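Side-chain contacts in putative cell surface protein, similar to internalin proteins (Listeria monocytogenes EGD-e, PDB 5KZS), which is of unknown function but resembles internalins and is probably related to InlP, which interacts with afadin and facilitates basement membrane crossing: residues A[228-231]-A[237-240]; A[245-250]-A[258-263]; A[291-296]-A[300-305]; A[304-309]-A[335-340]. One frame throughout, in Å; residues are numbered along the deposited sequence.

Contact 1. Residues A[228-231]-A[237-240]; sequences NELP and SIFI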
# COMPACT_ATOMS: atom_id res chain seq x y z
N ASN A 228 -15.09 -4.52 -11.91
CA ASN A 228 -15.82 -5.23 -12.95
C ASN A 228 -15.03 -5.27 -14.24
O ASN A 228 -15.30 -6.08 -15.12
CB ASN A 228 -17.18 -4.58 -13.20
CG ASN A 228 -18.11 -4.70 -12.02
OD1 ASN A 228 -17.96 -3.99 -11.05
ND2 ASN A 228 -19.07 -5.62 -12.09
N GLU A 229 -14.05 -4.39 -14.37
CA GLU A 229 -13.33 -4.24 -15.62
C GLU A 229 -11.97 -3.64 -15.31
O GLU A 229 -11.85 -2.74 -14.48
CB GLU A 229 -14.15 -3.35 -16.58
CG GLU A 229 -13.33 -2.52 -17.58
CD GLU A 229 -14.15 -2.05 -18.76
OE1 GLU A 229 -13.83 -2.46 -19.89
OE2 GLU A 229 -15.12 -1.27 -18.56
N LEU A 230 -10.97 -4.15 -16.01
CA LEU A 230 -9.59 -3.79 -15.81
C LEU A 230 -9.11 -2.74 -16.82
O LEU A 230 -9.50 -2.78 -17.98
CB LEU A 230 -8.71 -5.04 -15.94
CG LEU A 230 -9.06 -6.27 -15.08
CD1 LEU A 230 -8.04 -7.37 -15.34
CD2 LEU A 230 -9.14 -5.96 -13.59
N PRO A 231 -8.22 -1.83 -16.40
CA PRO A 231 -7.67 -0.81 -17.30
C PRO A 231 -6.82 -1.40 -18.43
O PRO A 231 -5.71 -1.91 -18.18
CB PRO A 231 -6.82 0.05 -16.37
CG PRO A 231 -6.40 -0.89 -15.28
CD PRO A 231 -7.59 -1.77 -15.06
N SER A 237 0.50 -6.22 -17.15
CA SER A 237 1.09 -6.06 -15.85
C SER A 237 0.17 -6.43 -14.68
O SER A 237 0.62 -6.38 -13.54
CB SER A 237 1.53 -4.61 -15.68
OG SER A 237 2.34 -4.22 -16.78
N ILE A 238 -1.09 -6.78 -14.92
CA ILE A 238 -2.00 -7.02 -13.80
C ILE A 238 -1.79 -8.39 -13.17
O ILE A 238 -1.45 -9.36 -13.87
CB ILE A 238 -3.47 -6.80 -14.17
CG1 ILE A 238 -3.70 -5.31 -14.42
CG2 ILE A 238 -4.40 -7.26 -13.04
CD1 ILE A 238 -4.98 -4.96 -15.15
N PHE A 239 -1.94 -8.44 -11.85
CA PHE A 239 -2.09 -9.67 -11.08
C PHE A 239 -3.38 -9.57 -10.27
O PHE A 239 -3.54 -8.66 -9.47
CB PHE A 239 -0.90 -9.87 -10.14
CG PHE A 239 -1.12 -10.91 -9.06
CD1 PHE A 239 -1.71 -10.56 -7.83
CD2 PHE A 239 -0.72 -12.24 -9.26
CE1 PHE A 239 -1.91 -11.52 -6.84
CE2 PHE A 239 -0.92 -13.19 -8.26
CZ PHE A 239 -1.51 -12.83 -7.06
N ILE A 240 -4.29 -10.51 -10.49
CA ILE A 240 -5.45 -10.68 -9.63
C ILE A 240 -5.63 -12.17 -9.47
O ILE A 240 -5.51 -12.91 -10.44
CB ILE A 240 -6.73 -10.06 -10.24
CG1 ILE A 240 -6.62 -8.54 -10.28
CG2 ILE A 240 -7.99 -10.50 -9.46
CD1 ILE A 240 -7.70 -7.85 -11.08
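Leu230 meets both Ile238 and Ile240, and the course of its side chain shows how a single branched residue can serve two neighbours at once. Its CB already lies 3.8 Å from Ile238 CD1. CG is set anti to the carbonyl carbon (chi1 -53°), which carries the isobutyl group across toward the strand, and it keeps a distance of 4.3 Å from the same Ile238 CD1. The two methyls then divide the work. CD1 prolongs the chain, anti to CA, and stays with Ile238, 3.9 Å from its CD1, whereas CD2 branches off and meets Ile240 CD1 tip to tip at 3.5 Å, tighter than usual for two methyls.

Ile238 and Ile240, two residues apart, extend CG1 and CD1 in nearly the same direction, and so offer similar arms to the leucine, which comes at a slant to the first of them. Pro231 adds the edge of its ring, with CD 4.1 Å from Ile238 CD1, so that this one methyl is touched by two consecutive residues of the loop. No hydrogen bond joins the segments; the contact is aliphatic and buried.

Strand 238-239 is the last of the parallel sheet built by the leucine-rich repeats, and Phe239 is bonded through its backbone to Leu220 in the preceding strand 219-221 and to Leu222 just after it. Over Leu230 lies helix 263-270, which supplies Ile264 and Leu268, while Gln267 NE2 of that helix bonds Leu230 O. The end of the repeat array is thereby packed against the first helix that follows it.

Contact 2. Residues A[245-250]-A[258-263]; sequences GTVPDQ and CTIQLP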
# COMPACT_ATOMS: atom_id res chain seq x y z
N GLY A 245 -17.22 -8.31 -6.05
CA GLY A 245 -18.01 -7.18 -6.53
C GLY A 245 -19.47 -7.48 -6.70
O GLY A 245 -19.96 -8.52 -6.27
N THR A 246 -20.16 -6.53 -7.30
CA THR A 246 -21.51 -6.74 -7.77
C THR A 246 -21.64 -6.30 -9.22
O THR A 246 -20.80 -5.60 -9.79
CB THR A 246 -22.59 -6.04 -6.90
OG1 THR A 246 -22.46 -4.61 -6.99
CG2 THR A 246 -22.52 -6.52 -5.43
N VAL A 247 -22.72 -6.80 -9.80
CA VAL A 247 -23.12 -6.44 -11.14
C VAL A 247 -24.56 -5.94 -10.95
O VAL A 247 -25.19 -6.19 -9.91
CB VAL A 247 -22.87 -7.67 -12.07
CG1 VAL A 247 -24.15 -8.43 -12.42
CG2 VAL A 247 -22.08 -7.25 -13.32
N PRO A 248 -25.08 -5.17 -11.92
CA PRO A 248 -26.40 -4.58 -11.66
C PRO A 248 -27.53 -5.61 -11.57
O PRO A 248 -27.53 -6.62 -12.29
CB PRO A 248 -26.62 -3.65 -12.86
CG PRO A 248 -25.26 -3.40 -13.43
CD PRO A 248 -24.48 -4.65 -13.16
N ASP A 249 -28.49 -5.31 -10.70
CA ASP A 249 -29.68 -6.15 -10.51
C ASP A 249 -30.49 -6.21 -11.80
O ASP A 249 -30.39 -5.32 -12.64
CB ASP A 249 -30.56 -5.61 -9.38
CG ASP A 249 -29.83 -5.56 -8.03
OD1 ASP A 249 -28.68 -6.06 -7.94
OD2 ASP A 249 -30.41 -5.02 -7.07
N GLN A 250 -31.29 -7.27 -11.96
CA GLN A 250 -32.08 -7.48 -13.17
C GLN A 250 -33.47 -7.99 -12.87
O GLN A 250 -33.73 -8.57 -11.81
CB GLN A 250 -31.40 -8.47 -14.12
CG GLN A 250 -30.32 -7.87 -15.02
CD GLN A 250 -29.71 -8.87 -15.98
OE1 GLN A 250 -30.38 -9.79 -16.45
NE2 GLN A 250 -28.43 -8.70 -16.28
N CYS A 258 -30.61 -15.53 -17.94
CA CYS A 258 -30.02 -14.29 -17.43
C CYS A 258 -28.60 -14.13 -17.94
O CYS A 258 -27.77 -15.02 -17.76
CB CYS A 258 -30.02 -14.25 -15.90
SG CYS A 258 -29.27 -12.74 -15.25
N THR A 259 -28.32 -13.00 -18.58
CA THR A 259 -26.98 -12.70 -19.06
C THR A 259 -26.45 -11.47 -18.31
O THR A 259 -27.17 -10.48 -18.12
CB THR A 259 -26.99 -12.46 -20.58
OG1 THR A 259 -27.50 -13.63 -21.24
CG2 THR A 259 -25.58 -12.17 -21.10
N ILE A 260 -25.18 -11.55 -17.88
CA ILE A 260 -24.50 -10.43 -17.22
C ILE A 260 -23.25 -10.06 -18.00
O ILE A 260 -22.70 -10.89 -18.72
CB ILE A 260 -24.16 -10.74 -15.75
CG1 ILE A 260 -23.30 -12.01 -15.63
CG2 ILE A 260 -25.44 -10.90 -14.94
CD1 ILE A 260 -22.65 -12.17 -14.27
N GLN A 261 -22.82 -8.81 -17.88
CA GLN A 261 -21.55 -8.35 -18.46
C GLN A 261 -20.50 -8.43 -17.35
O GLN A 261 -20.80 -8.12 -16.19
CB GLN A 261 -21.66 -6.91 -19.00
CG GLN A 261 -22.80 -6.67 -20.00
CD GLN A 261 -22.66 -7.49 -21.28
OE1 GLN A 261 -21.55 -7.71 -21.77
NE2 GLN A 261 -23.80 -7.95 -21.82
N LEU A 262 -19.29 -8.89 -17.69
CA LEU A 262 -18.21 -9.02 -16.71
C LEU A 262 -16.85 -9.10 -17.41
O LEU A 262 -16.24 -10.17 -17.48
CB LEU A 262 -18.45 -10.26 -15.84
CG LEU A 262 -17.56 -10.47 -14.62
CD1 LEU A 262 -17.61 -9.25 -13.71
CD2 LEU A 262 -17.97 -11.73 -13.87
N PRO A 263 -16.39 -7.96 -17.97
CA PRO A 263 -15.14 -7.93 -18.76
C PRO A 263 -13.90 -8.47 -18.05
O PRO A 263 -12.98 -8.97 -18.71
CB PRO A 263 -14.97 -6.45 -19.08
CG PRO A 263 -16.35 -5.87 -19.04
CD PRO A 263 -17.08 -6.65 -17.98
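Val247 to Gln250 and Cys258 to Gln261 run roughly antiparallel, 146° apart end to end, but with Val247 CA 7.4 Å from Ile260 CA they are too far apart for backbone pairing, and side chains make the join.

Gln250 does so with its terminal amide. Its chain is extended beyond CG (chi2 -178°), enough to carry NE2 to Thr259 O at 2.9 Å in a nearly straight bond, with an N-H...O angle of 179°. The carbonyl oxygen lies practically in the plane of the amide, although the donor stands somewhat tilted from the plane of the carbonyl that receives it. The single bond also fixes the turn of the amide, placing OE1 3.4 Å from Cys258 SG. Off the face of the amide, on the NE2 side, Ile260 CG2 lies 3.9 Å from NE2, the isoleucine crossing the glutamine at about a right angle.

The same methyl has a second neighbour: Val247 CG1 reaches it at 3.8 Å, while Val247 CG2 presses on the main-chain oxygen of Gln261 at 3.3 Å. One isoleucine methyl thus touches both the amide and the valine. Trp335 packs on both Val247 and Ile260, and the hydroxyls of Thr259 and Thr303 are hydrogen-bonded to each other.

Strands 243-252 and 258-261 are edge strands that meet here through their side chains, in what is probably the immunoglobulin-like domain that follows the leucine-rich repeats in internalins.

Contact 3. Residues A[291-296]-A[300-305]; sequences VVTTTN and ESITLD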
# COMPACT_ATOMS: atom_id res chain seq x y z
N VAL A 291 -26.57 -23.73 -11.24
CA VAL A 291 -27.35 -23.48 -12.46
C VAL A 291 -26.37 -23.51 -13.63
O VAL A 291 -25.24 -23.06 -13.49
CB VAL A 291 -28.11 -22.14 -12.32
CG1 VAL A 291 -28.13 -21.32 -13.61
CG2 VAL A 291 -29.52 -22.36 -11.78
N VAL A 292 -26.80 -24.01 -14.78
CA VAL A 292 -25.89 -24.20 -15.93
C VAL A 292 -25.36 -22.84 -16.37
O VAL A 292 -26.09 -21.85 -16.36
CB VAL A 292 -26.58 -24.94 -17.10
CG1 VAL A 292 -25.71 -24.93 -18.36
CG2 VAL A 292 -26.90 -26.38 -16.69
N THR A 293 -24.09 -22.80 -16.76
CA THR A 293 -23.40 -21.52 -16.90
C THR A 293 -22.38 -21.54 -18.04
O THR A 293 -21.51 -22.39 -18.07
CB THR A 293 -22.75 -21.17 -15.55
OG1 THR A 293 -23.78 -20.84 -14.61
CG2 THR A 293 -21.79 -19.99 -15.67
N THR A 294 -22.48 -20.57 -18.95
CA THR A 294 -21.68 -20.55 -20.19
C THR A 294 -21.11 -19.17 -20.45
O THR A 294 -21.66 -18.19 -19.96
CB THR A 294 -22.52 -20.98 -21.41
OG1 THR A 294 -23.79 -20.32 -21.38
CG2 THR A 294 -22.73 -22.50 -21.40
N THR A 295 -20.04 -19.10 -21.23
CA THR A 295 -19.33 -17.85 -21.48
C THR A 295 -19.23 -17.54 -22.97
O THR A 295 -18.76 -18.38 -23.73
CB THR A 295 -17.91 -17.85 -20.86
OG1 THR A 295 -16.98 -18.60 -21.66
CG2 THR A 295 -17.93 -18.39 -19.43
N ASN A 296 -19.65 -16.33 -23.36
CA ASN A 296 -19.40 -15.81 -24.71
C ASN A 296 -18.32 -14.71 -24.70
O ASN A 296 -18.53 -13.62 -24.17
CB ASN A 296 -20.69 -15.27 -25.36
CG ASN A 296 -20.53 -15.05 -26.87
OD1 ASN A 296 -19.51 -14.53 -27.34
ND2 ASN A 296 -21.55 -15.45 -27.64
N GLU A 300 -18.22 -10.56 -24.17
CA GLU A 300 -17.70 -10.52 -22.80
C GLU A 300 -18.84 -10.64 -21.78
O GLU A 300 -18.90 -9.88 -20.80
CB GLU A 300 -16.85 -9.27 -22.57
CG GLU A 300 -15.65 -9.17 -23.51
CD GLU A 300 -14.52 -8.28 -22.99
OE1 GLU A 300 -14.81 -7.19 -22.45
OE2 GLU A 300 -13.34 -8.66 -23.14
N SER A 301 -19.73 -11.59 -22.04
CA SER A 301 -20.86 -11.88 -21.16
C SER A 301 -20.85 -13.33 -20.70
O SER A 301 -20.25 -14.21 -21.32
CB SER A 301 -22.22 -11.53 -21.80
OG SER A 301 -22.12 -11.27 -23.19
N ILE A 302 -21.53 -13.55 -19.58
CA ILE A 302 -21.70 -14.85 -19.00
C ILE A 302 -23.20 -15.04 -18.88
O ILE A 302 -23.90 -14.15 -18.40
CB ILE A 302 -20.99 -14.94 -17.63
CG1 ILE A 302 -19.47 -14.99 -17.84
CG2 ILE A 302 -21.45 -16.15 -16.83
CD1 ILE A 302 -18.67 -14.58 -16.62
N THR A 303 -23.69 -16.20 -19.35
CA THR A 303 -25.12 -16.53 -19.34
C THR A 303 -25.41 -17.63 -18.33
O THR A 303 -24.73 -18.66 -18.31
CB THR A 303 -25.60 -16.94 -20.73
OG1 THR A 303 -25.37 -15.86 -21.64
CG2 THR A 303 -27.09 -17.28 -20.72
N LEU A 304 -26.40 -17.39 -17.47
CA LEU A 304 -26.87 -18.37 -16.52
C LEU A 304 -28.21 -18.91 -17.01
O LEU A 304 -29.10 -18.13 -17.36
CB LEU A 304 -27.07 -17.74 -15.14
CG LEU A 304 -26.00 -16.85 -14.45
CD1 LEU A 304 -26.01 -17.16 -12.95
CD2 LEU A 304 -24.59 -16.98 -15.00
N ASP A 305 -28.36 -20.23 -17.04
CA ASP A 305 -29.64 -20.85 -17.39
C ASP A 305 -30.65 -20.72 -16.23
O ASP A 305 -30.86 -21.65 -15.46
CB ASP A 305 -29.44 -22.31 -17.82
CG ASP A 305 -30.62 -22.86 -18.63
OD1 ASP A 305 -31.75 -22.30 -18.53
OD2 ASP A 305 -30.42 -23.84 -19.37
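Thr293 OG1 and Ile302 CG1 sit beside the backbone N of their own residues (chi1 -70° and -73°), which leaves CG2 of each anti to it and brings the two CG2 methyls to 4.0 Å across a beta hairpin of strands 289-296 and 301-304. Antiparallel pairing sets the register: Thr294 with Thr303 and Asn296 with Ser301 are hydrogen-bonded pairs, while Thr293 with Leu304 and Thr295 with Ile302 are non-hydrogen-bonded. Near the turn, Glu300 and Ser301 both face Asn296, a G1 beta bulge in which Glu300 adopts left-handed backbone torsions.

The faces differ in character. Thr293, Thr295, Ile302 and Leu304 share one, where Ile302 also lies alongside Thr295, its CG1 4.1 Å from Thr295 CG2. Leu304 CD2 runs beside Thr293, and the leucine turns on toward Phe316 and Val318 of strand 312-320. On the other face Thr294 OG1 crosses over Thr303, 3.9 Å from its CB.

At the far end from the turn, Asp305 N bonds Val292 O at 2.9 Å, carrying the pairing one step beyond the strand pairs. Val291 then folds CG1 back to within 4.0 Å of Leu304 CB. Beside it the hydroxyl of Thr293 turns back on its own strand: OG1 donates to Val291 O at 2.9 Å from above the carbonyl plane, 40° out of it.

Contact 4. Residues A[304-309]-A[335-340]; sequences LDTSEL and WVLTVN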
# COMPACT_ATOMS: atom_id res chain seq x y z
N LEU A 304 -26.40 -17.39 -17.47
CA LEU A 304 -26.87 -18.37 -16.52
C LEU A 304 -28.21 -18.91 -17.01
O LEU A 304 -29.10 -18.13 -17.36
CB LEU A 304 -27.07 -17.74 -15.14
CG LEU A 304 -26.00 -16.85 -14.45
CD1 LEU A 304 -26.01 -17.16 -12.95
CD2 LEU A 304 -24.59 -16.98 -15.00
N ASP A 305 -28.36 -20.23 -17.04
CA ASP A 305 -29.64 -20.85 -17.39
C ASP A 305 -30.65 -20.72 -16.23
O ASP A 305 -30.86 -21.65 -15.46
CB ASP A 305 -29.44 -22.31 -17.82
CG ASP A 305 -30.62 -22.86 -18.63
OD1 ASP A 305 -31.75 -22.30 -18.53
OD2 ASP A 305 -30.42 -23.84 -19.37
N THR A 306 -31.29 -19.55 -16.16
CA THR A 306 -32.31 -19.26 -15.14
C THR A 306 -33.72 -19.64 -15.55
O THR A 306 -34.68 -19.25 -14.88
CB THR A 306 -32.29 -17.75 -14.76
OG1 THR A 306 -32.42 -16.93 -15.93
CG2 THR A 306 -31.00 -17.41 -14.03
N SER A 307 -33.87 -20.43 -16.62
CA SER A 307 -35.17 -20.67 -17.23
C SER A 307 -36.11 -21.62 -16.48
O SER A 307 -37.27 -21.72 -16.85
CB SER A 307 -35.01 -21.16 -18.68
OG SER A 307 -34.44 -22.45 -18.75
N GLU A 308 -35.64 -22.31 -15.44
CA GLU A 308 -36.49 -23.25 -14.71
C GLU A 308 -37.07 -22.68 -13.41
O GLU A 308 -37.81 -23.36 -12.71
CB GLU A 308 -35.71 -24.54 -14.42
CG GLU A 308 -35.46 -25.39 -15.66
CD GLU A 308 -34.10 -26.08 -15.65
OE1 GLU A 308 -33.94 -27.11 -14.95
OE2 GLU A 308 -33.19 -25.59 -16.35
N LEU A 309 -36.79 -21.41 -13.12
CA LEU A 309 -37.11 -20.84 -11.82
C LEU A 309 -38.55 -20.32 -11.75
O LEU A 309 -39.03 -19.66 -12.69
CB LEU A 309 -36.16 -19.67 -11.51
CG LEU A 309 -34.66 -19.94 -11.61
CD1 LEU A 309 -33.90 -18.62 -11.59
CD2 LEU A 309 -34.22 -20.86 -10.48
N TRP A 335 -25.56 -10.30 -7.45
CA TRP A 335 -26.67 -9.42 -7.81
C TRP A 335 -28.00 -10.06 -7.45
O TRP A 335 -28.09 -11.27 -7.28
CB TRP A 335 -26.64 -9.04 -9.30
CG TRP A 335 -27.04 -10.13 -10.21
CD1 TRP A 335 -28.25 -10.30 -10.81
CD2 TRP A 335 -26.22 -11.22 -10.65
NE1 TRP A 335 -28.25 -11.42 -11.59
CE2 TRP A 335 -27.01 -12.01 -11.52
CE3 TRP A 335 -24.90 -11.61 -10.40
CZ2 TRP A 335 -26.52 -13.17 -12.13
CZ3 TRP A 335 -24.42 -12.78 -11.01
CH2 TRP A 335 -25.23 -13.54 -11.87
N VAL A 336 -29.03 -9.22 -7.32
CA VAL A 336 -30.39 -9.67 -7.08
C VAL A 336 -31.08 -9.79 -8.43
O VAL A 336 -31.06 -8.84 -9.22
CB VAL A 336 -31.17 -8.69 -6.17
CG1 VAL A 336 -32.65 -9.08 -6.07
CG2 VAL A 336 -30.53 -8.63 -4.79
N LEU A 337 -31.68 -10.95 -8.69
CA LEU A 337 -32.50 -11.20 -9.89
C LEU A 337 -33.97 -11.44 -9.52
O LEU A 337 -34.28 -12.42 -8.83
CB LEU A 337 -31.98 -12.43 -10.64
CG LEU A 337 -32.61 -12.73 -12.00
CD1 LEU A 337 -32.18 -11.68 -13.02
CD2 LEU A 337 -32.20 -14.12 -12.47
N THR A 338 -34.84 -10.56 -9.99
CA THR A 338 -36.28 -10.70 -9.77
C THR A 338 -36.90 -11.40 -10.98
O THR A 338 -36.69 -10.98 -12.12
CB THR A 338 -36.93 -9.33 -9.53
OG1 THR A 338 -36.37 -8.77 -8.33
CG2 THR A 338 -38.45 -9.45 -9.37
N VAL A 339 -37.62 -12.49 -10.71
CA VAL A 339 -38.34 -13.23 -11.74
C VAL A 339 -39.83 -13.00 -11.51
O VAL A 339 -40.33 -13.22 -10.40
CB VAL A 339 -38.00 -14.73 -11.68
CG1 VAL A 339 -38.79 -15.52 -12.72
CG2 VAL A 339 -36.50 -14.94 -11.89
N ASN A 340 -40.52 -12.54 -12.55
CA ASN A 340 -41.99 -12.36 -12.54
C ASN A 340 -42.62 -12.94 -13.80
O ASN A 340 -41.96 -13.53 -14.66
CB ASN A 340 -42.37 -10.87 -12.37
CG ASN A 340 -41.48 -9.93 -13.16
OD1 ASN A 340 -40.70 -9.18 -12.57
ND2 ASN A 340 -41.58 -9.97 -14.49
OXT ASN A 340 -43.84 -12.86 -13.99
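Leu304 and Trp335 approach from opposite directions and meet at the rim of the indole, not over its face: Leu304 CD1 lies near the ring plane, 3.9 Å from Trp335 CH2 and 4.1 Å from Trp335 CZ2. The tryptophan reaches this spot because its CG occupies the crowded position between backbone N and carbonyl carbon (chi1 73°), swinging the six-membered ring toward the loop.

One step along, the orientation changes. Thr306 and Leu337 reach toward each other, and their methyls meet tip to tip, Thr306 CG2 to Leu337 CD2 at 3.8 Å. The threonine uses its two branches differently, since its hydroxyl turns aside to bond Glu256 O while the methyl faces the strand. Farther on, Val339 holds CG1 4.1 Å from Leu309 O, at the end of the type I turn that runs from Thr306 to Leu309.

That loop is shaped on its outer side by Asp305, the centre of an inverse gamma turn. Ser307 OG donates to Asp305 OD1 at 2.7 Å, on the syn lone pair of the carboxylate, and Ser307 N adds a weak bond to the same oxygen.

No hydrogen bond crosses between the segments. Trp335, Leu337 and Val339 send every second side chain of the strand inward, and the loop answers mostly with methyls, while its polar groups bond within the loop or to residues elsewhere, such as Glu256; cohesion here rests on buried, largely apolar contact.

Overall arrangement
Read from the N terminus, contact 1 closes the short loop between strands 226-227 and 238-239 at the end of the repeat array. Contact 2 follows in series, closing the turn between strands 243-252 and 258-261; the two touch, with Asn228 ND2 bonding Thr246 O, so repeats and C-terminal domain are joined there. Contact 3 closes a tight hairpin, and contact 4 starts where it finishes, sharing Leu304 and Asp305, then spans the longest chain separation, which includes strand 312-320, to reach strand 331-339. None nests within or crosses another. Contacts 2, 3 and 4, with centres 11 to 12 Å apart, all reach the same mixed sheet, whose strand 258-261 lies beside 301-304.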